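Local coordinates for protein kappa-carrageenase (Pseudoalteromonas carrageenovora, PDB 5OCQ) that hydrolyses internal beta-1,4 linkages of kappa-carrageenan between galactose 4-sulfate and 3,6-anhydrogalactose, through a family 16 glycoside hydrolase domain of beta-jellyroll fold, at residues N54-L59 and S261-Y266; Y137-V142 and D157-V162. The protein carries 1 engineered substitution. One frame throughout, in Å; residues are numbered along the deposited sequence.

Interaction 1 of 2, residues N54-L59 and S261-Y266; sequences NGKLKL and SMEVDY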
# COMPACT_ATOMS: atom_id res chain seq x y z
N ASN A 54 -21.11 -1.05 -9.90
CA ASN A 54 -21.48 -2.47 -9.65
C ASN A 54 -20.87 -3.00 -8.36
O ASN A 54 -20.46 -4.16 -8.28
CB ASN A 54 -21.06 -3.35 -10.84
CG ASN A 54 -21.77 -2.89 -12.14
OD1 ASN A 54 -21.13 -2.58 -13.17
ND2 ASN A 54 -23.06 -2.72 -12.04
N GLY A 55 -20.79 -2.13 -7.36
CA GLY A 55 -20.33 -2.57 -6.02
C GLY A 55 -18.81 -2.81 -5.92
O GLY A 55 -18.36 -3.38 -4.93
N LYS A 56 -18.05 -2.30 -6.87
CA LYS A 56 -16.55 -2.39 -6.84
C LYS A 56 -15.85 -1.08 -7.08
O LYS A 56 -16.24 -0.31 -7.95
CB LYS A 56 -16.00 -3.31 -7.96
CG LYS A 56 -15.63 -4.71 -7.60
CD LYS A 56 -16.77 -5.44 -7.13
CE LYS A 56 -16.55 -6.94 -7.33
NZ LYS A 56 -17.91 -7.50 -7.40
N LEU A 57 -14.77 -0.86 -6.34
CA LEU A 57 -13.81 0.21 -6.67
C LEU A 57 -12.85 -0.25 -7.75
O LEU A 57 -12.27 -1.34 -7.60
CB LEU A 57 -13.02 0.63 -5.43
CG LEU A 57 -11.94 1.72 -5.61
CD1 LEU A 57 -12.50 3.12 -5.88
CD2 LEU A 57 -11.08 1.71 -4.38
N LYS A 58 -12.62 0.57 -8.80
CA LYS A 58 -11.60 0.31 -9.79
C LYS A 58 -10.56 1.42 -9.73
O LYS A 58 -10.92 2.59 -9.70
CB LYS A 58 -12.32 0.23 -11.12
CG LYS A 58 -11.47 0.07 -12.30
CD LYS A 58 -12.27 -0.23 -13.61
CE LYS A 58 -13.11 -1.50 -13.56
NZ LYS A 58 -13.58 -1.93 -14.92
N LEU A 59 -9.28 1.06 -9.61
CA LEU A 59 -8.20 2.00 -9.65
C LEU A 59 -7.42 1.71 -10.92
O LEU A 59 -6.90 0.55 -11.10
CB LEU A 59 -7.31 1.90 -8.40
CG LEU A 59 -8.04 2.10 -7.09
CD1 LEU A 59 -7.11 1.86 -5.90
CD2 LEU A 59 -8.58 3.50 -6.97
N SER A 261 -6.48 -1.97 -14.78
CA SER A 261 -7.14 -1.63 -13.48
C SER A 261 -7.17 -2.80 -12.50
O SER A 261 -7.59 -3.93 -12.87
CB SER A 261 -8.59 -1.30 -13.75
OG SER A 261 -8.67 -0.25 -14.73
N MET A 262 -6.88 -2.50 -11.26
CA MET A 262 -7.23 -3.39 -10.14
C MET A 262 -8.66 -3.14 -9.69
O MET A 262 -9.19 -2.00 -9.92
CB MET A 262 -6.25 -3.19 -8.97
CG MET A 262 -6.34 -1.81 -8.35
SD MET A 262 -5.14 -1.46 -7.00
CE MET A 262 -5.85 -2.13 -5.53
N GLU A 263 -9.29 -4.13 -9.08
CA GLU A 263 -10.65 -4.03 -8.55
C GLU A 263 -10.71 -4.46 -7.10
O GLU A 263 -10.03 -5.43 -6.69
CB GLU A 263 -11.67 -4.85 -9.35
CG GLU A 263 -11.74 -4.48 -10.79
CD GLU A 263 -12.83 -5.20 -11.62
OE1 GLU A 263 -13.86 -5.66 -11.11
OE2 GLU A 263 -12.61 -5.27 -12.84
N VAL A 264 -11.48 -3.71 -6.31
CA VAL A 264 -11.67 -3.89 -4.89
C VAL A 264 -13.15 -4.05 -4.60
O VAL A 264 -13.93 -3.09 -4.76
CB VAL A 264 -11.02 -2.77 -4.01
CG1 VAL A 264 -11.05 -3.16 -2.54
CG2 VAL A 264 -9.59 -2.40 -4.49
N ASP A 265 -13.55 -5.18 -4.06
CA ASP A 265 -14.91 -5.37 -3.64
C ASP A 265 -15.24 -4.72 -2.34
O ASP A 265 -16.30 -4.12 -2.17
CB ASP A 265 -15.18 -6.88 -3.57
CG ASP A 265 -16.66 -7.25 -3.39
OD1 ASP A 265 -17.56 -6.47 -3.73
OD2 ASP A 265 -16.90 -8.40 -3.01
N TYR A 266 -14.35 -4.79 -1.38
CA TYR A 266 -14.59 -4.19 -0.07
C TYR A 266 -13.25 -3.97 0.68
O TYR A 266 -12.22 -4.63 0.34
CB TYR A 266 -15.55 -5.01 0.81
CG TYR A 266 -15.08 -6.38 1.21
CD1 TYR A 266 -14.10 -6.54 2.18
CD2 TYR A 266 -15.67 -7.51 0.64
CE1 TYR A 266 -13.66 -7.82 2.60
CE2 TYR A 266 -15.22 -8.80 1.04
CZ TYR A 266 -14.26 -8.92 2.06
OH TYR A 266 -13.80 -10.21 2.44
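Leu57 O is gripped twice from strand 261-266: Val264 N donates to it at 2.8 Å, in the carbonyl plane and nearly straight (160° at the hydrogen), while the CA-H of Glu263 supplies a weaker contact. Leu57 N returns a bond of 2.9 Å to Val264 O, closing an antiparallel hydrogen-bonded pair. Leu59 and Met262 repeat the pattern with two longer bonds, the one from Met262 N to Leu59 O bent to 137°. Lys58 and Glu263, between these rungs, form a non-hydrogen-bonded pair.

The two faces of the ladder differ sharply. Leu57, Leu59, Met262 and Val264 share the buried one, where Leu57 CB meets Val264 CB at 4.2 Å. Leu59 and Met262 run side by side: Met262 CG, set between its own backbone N and carbonyl carbon, rests 3.8 Å from Leu59 CB, and the sulfur lies alongside Leu59 CD1. Leu231 and Gln233 of strand 227-235 pack against this face.

The opposite face is polar and partly exposed. The aliphatic part of Lys58 leans on Ser261, CG to CB 3.5 Å, and a bend at chi3 (-59°) turns its amine the same way as the Glu263 carboxylate. NZ still stops 4.1 Å from Glu263 OE2, beyond a salt bridge. Lys56, bent at chi2, slants across Asp265, and its NZ makes a long salt bridge of 3.8 Å to Asp265 OD1. Asp265 OD2 pairs with Arg105 on the neighbouring strand 100-107, and Ser261 OG bonds to Thr60.

Strand 261-266 thus joins strand 56-72 of the jellyroll to strand 100-107. The four backbone bonds set the register; Lys56 adds one long salt bridge, whereas the attraction between Lys58 and Glu263 is probably weak.

Interaction 2 of 2, residues Y137-V142 and D157-V162; sequences YSEIDV and DLHNIV. With G4S (4-O-sulfo-beta-D-galactopyranose), chain C; 9RN (3,6-anhydro-alpha-D-galactopyranose), chain B.
Glu139 and His159 lie side by side as an antiparallel hydrogen-bonded pair, their carboxylate and imidazole planes 26° apart and both groups directed at the bound sugar. Packing is close here. A chi1 of 176° swings Glu139 CG away from the backbone N, and the extended chain reaches G4S, OE2 standing 3.0 Å from the anomeric C1, as suits the nucleophile. Tyr137 OH donates to Glu139 OE1 (2.6 Å) from above the carboxylate plane, and G4S O2 lies 2.9 Å from the same oxygen. The His159 ring slides one face under G4S, its NE2 3.1 Å from G4S O1, while Asp141 OD2 approaches the ring edge. Replacing Glu139 by an alanine is likely to leave Tyr137 OH without its acceptor and C1 of the sugar without the attacking oxygen. On the reverse face, Ile140 CG1 meets Leu158 CD2 at 3.9 Å.

The Asp157 end, though buried, is looser: its OD1 bonds to His181, and a water 2.8 Å from Asp157 OD2 reaches Asp141 OD2 only weakly. Glu139, Asp141 and the engineered Asp144, at the proton-donor position, follow the ExDxxE signature of family 16 glycoside hydrolases, running from strand 135-141 past the corner at Val142.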
# COMPACT_ATOMS: atom_id res chain seq x y z
N TYR A 137 8.59 7.41 11.23
CA TYR A 137 7.65 6.94 10.08
C TYR A 137 7.34 5.49 10.28
O TYR A 137 8.29 4.70 10.57
CB TYR A 137 8.32 7.15 8.74
CG TYR A 137 7.55 6.61 7.56
CD1 TYR A 137 6.38 7.20 7.17
CD2 TYR A 137 8.03 5.56 6.82
CE1 TYR A 137 5.66 6.73 6.09
CE2 TYR A 137 7.33 5.03 5.73
CZ TYR A 137 6.13 5.66 5.36
OH TYR A 137 5.43 5.18 4.27
N SER A 138 6.06 5.10 10.16
CA SER A 138 5.62 3.72 10.24
C SER A 138 4.76 3.39 9.02
O SER A 138 3.91 4.18 8.65
CB SER A 138 4.68 3.46 11.50
OG SER A 138 5.37 3.69 12.75
N GLU A 139 5.07 2.28 8.37
CA GLU A 139 4.33 1.75 7.21
C GLU A 139 4.14 0.27 7.30
O GLU A 139 5.09 -0.46 7.47
CB GLU A 139 5.00 2.17 5.87
CG GLU A 139 4.40 1.61 4.67
CD GLU A 139 5.13 1.88 3.39
OE1 GLU A 139 5.97 2.83 3.31
OE2 GLU A 139 4.78 1.17 2.40
N ILE A 140 2.90 -0.21 7.20
CA ILE A 140 2.58 -1.63 7.10
C ILE A 140 2.00 -1.92 5.71
O ILE A 140 0.93 -1.30 5.39
CB ILE A 140 1.59 -2.09 8.22
CG1 ILE A 140 2.12 -1.76 9.63
CG2 ILE A 140 1.23 -3.60 8.02
CD1 ILE A 140 1.20 -2.07 10.79
N ASP A 141 2.62 -2.80 4.92
CA ASP A 141 2.08 -3.18 3.63
C ASP A 141 1.31 -4.47 3.83
O ASP A 141 1.90 -5.56 4.15
CB ASP A 141 3.16 -3.37 2.61
CG ASP A 141 3.92 -2.09 2.28
OD1 ASP A 141 3.49 -0.95 2.73
OD2 ASP A 141 4.96 -2.13 1.54
N VAL A 142 -0.01 -4.45 3.70
CA VAL A 142 -0.82 -5.68 3.82
C VAL A 142 -0.46 -6.62 2.69
O VAL A 142 -0.28 -7.85 2.89
CB VAL A 142 -2.33 -5.43 3.84
CG1 VAL A 142 -3.14 -6.73 4.15
CG2 VAL A 142 -2.67 -4.32 4.79
N ASP A 157 5.21 -6.67 3.60
CA ASP A 157 6.38 -6.02 4.16
C ASP A 157 6.13 -4.90 5.17
O ASP A 157 5.01 -4.36 5.31
CB ASP A 157 7.22 -5.44 3.05
CG ASP A 157 7.88 -6.55 2.12
OD1 ASP A 157 8.10 -7.67 2.69
OD2 ASP A 157 8.09 -6.29 0.89
N LEU A 158 7.21 -4.47 5.85
CA LEU A 158 7.19 -3.37 6.76
C LEU A 158 8.25 -2.37 6.44
O LEU A 158 9.31 -2.76 5.98
CB LEU A 158 7.41 -3.88 8.24
CG LEU A 158 6.44 -4.90 8.80
CD1 LEU A 158 6.88 -5.41 10.20
CD2 LEU A 158 5.11 -4.21 8.96
N HIS A 159 7.96 -1.08 6.64
CA HIS A 159 8.89 0.05 6.42
C HIS A 159 8.85 1.00 7.55
O HIS A 159 7.81 1.22 8.19
CB HIS A 159 8.64 0.76 5.06
CG HIS A 159 8.53 -0.14 3.89
ND1 HIS A 159 7.48 -0.96 3.60
CD2 HIS A 159 9.46 -0.42 2.98
CE1 HIS A 159 7.70 -1.60 2.46
NE2 HIS A 159 8.90 -1.25 2.05
N ASN A 160 10.02 1.61 7.89
CA ASN A 160 10.02 2.58 8.98
C ASN A 160 11.29 3.44 8.92
O ASN A 160 12.24 3.02 8.27
CB ASN A 160 9.91 1.91 10.36
CG ASN A 160 11.05 0.83 10.60
OD1 ASN A 160 11.09 -0.23 10.01
ND2 ASN A 160 11.93 1.16 11.51
N ILE A 161 11.24 4.57 9.58
CA ILE A 161 12.47 5.33 9.86
C ILE A 161 12.66 5.32 11.37
O ILE A 161 11.77 5.74 12.10
CB ILE A 161 12.35 6.72 9.31
CG1 ILE A 161 12.14 6.76 7.79
CG2 ILE A 161 13.57 7.57 9.74
CD1 ILE A 161 11.76 8.14 7.28
N VAL A 162 13.85 4.97 11.88
CA VAL A 162 14.06 4.98 13.31
C VAL A 162 15.49 5.56 13.56
O VAL A 162 16.35 5.40 12.71
CB VAL A 162 13.96 3.57 13.92
CG1 VAL A 162 14.96 2.60 13.29
CG2 VAL A 162 14.05 3.58 15.44
C1 G4S C . 6.34 0.65 -0.07
C2 G4S C . 6.67 2.13 -0.27
C3 G4S C . 5.43 3.05 -0.30
C4 G4S C . 4.39 2.41 -1.25
C5 G4S C . 4.08 0.97 -0.79
C6 G4S C . 2.94 0.28 -1.48
O1 G4S C . 7.51 -0.11 -0.47
O2 G4S C . 7.48 2.59 0.87
O4 G4S C . 5.06 2.31 -2.52
O5 G4S C . 5.29 0.19 -0.97
O6 G4S C . 3.30 -0.17 -2.80
S G4S C . 4.64 3.18 -3.88
O7 G4S C . 3.21 3.57 -3.75
O8 G4S C . 5.59 4.35 -3.89
O9 G4S C . 4.81 2.17 -4.95
C2 9RN B . 5.45 6.67 -0.88
C4 9RN B . 7.07 7.84 0.60
C5 9RN B . 6.67 6.84 1.64
C6 9RN B . 5.36 7.43 2.10
O5 9RN B . 6.49 5.55 0.98
O3 9RN B . 4.81 8.05 0.94
C3 9RN B . 5.74 7.95 -0.13
O2 9RN B . 6.39 6.56 -2.03
C1 9RN B . 5.48 5.45 0.00
O1 9RN B . 5.84 4.31 -0.75
O HOH W 1 7.51 -3.76 -0.16

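Both contacts are antiparallel ladders in the same jellyroll domain, but they lie on opposite sides of its centre, with nearest atoms about 10 Å apart. Interaction 1 is partly buried: one face feeds the hydrophobic interior, the other bears lysines in long or distant pairings with acids, one of which is also bridged to Arg105. Interaction 2 is buried throughout, and its polar face is turned to the substrate, so its acids meet sugar and a tyrosine hydroxyl instead of lysines. Strand 227-235 connects them, packing on the apolar face of interaction 1 and pairing with strand 115-122, the neighbour of strand 135-141. Met262 of interaction 1 comes about 9 Å from the Asp144 side chain, without joining the site.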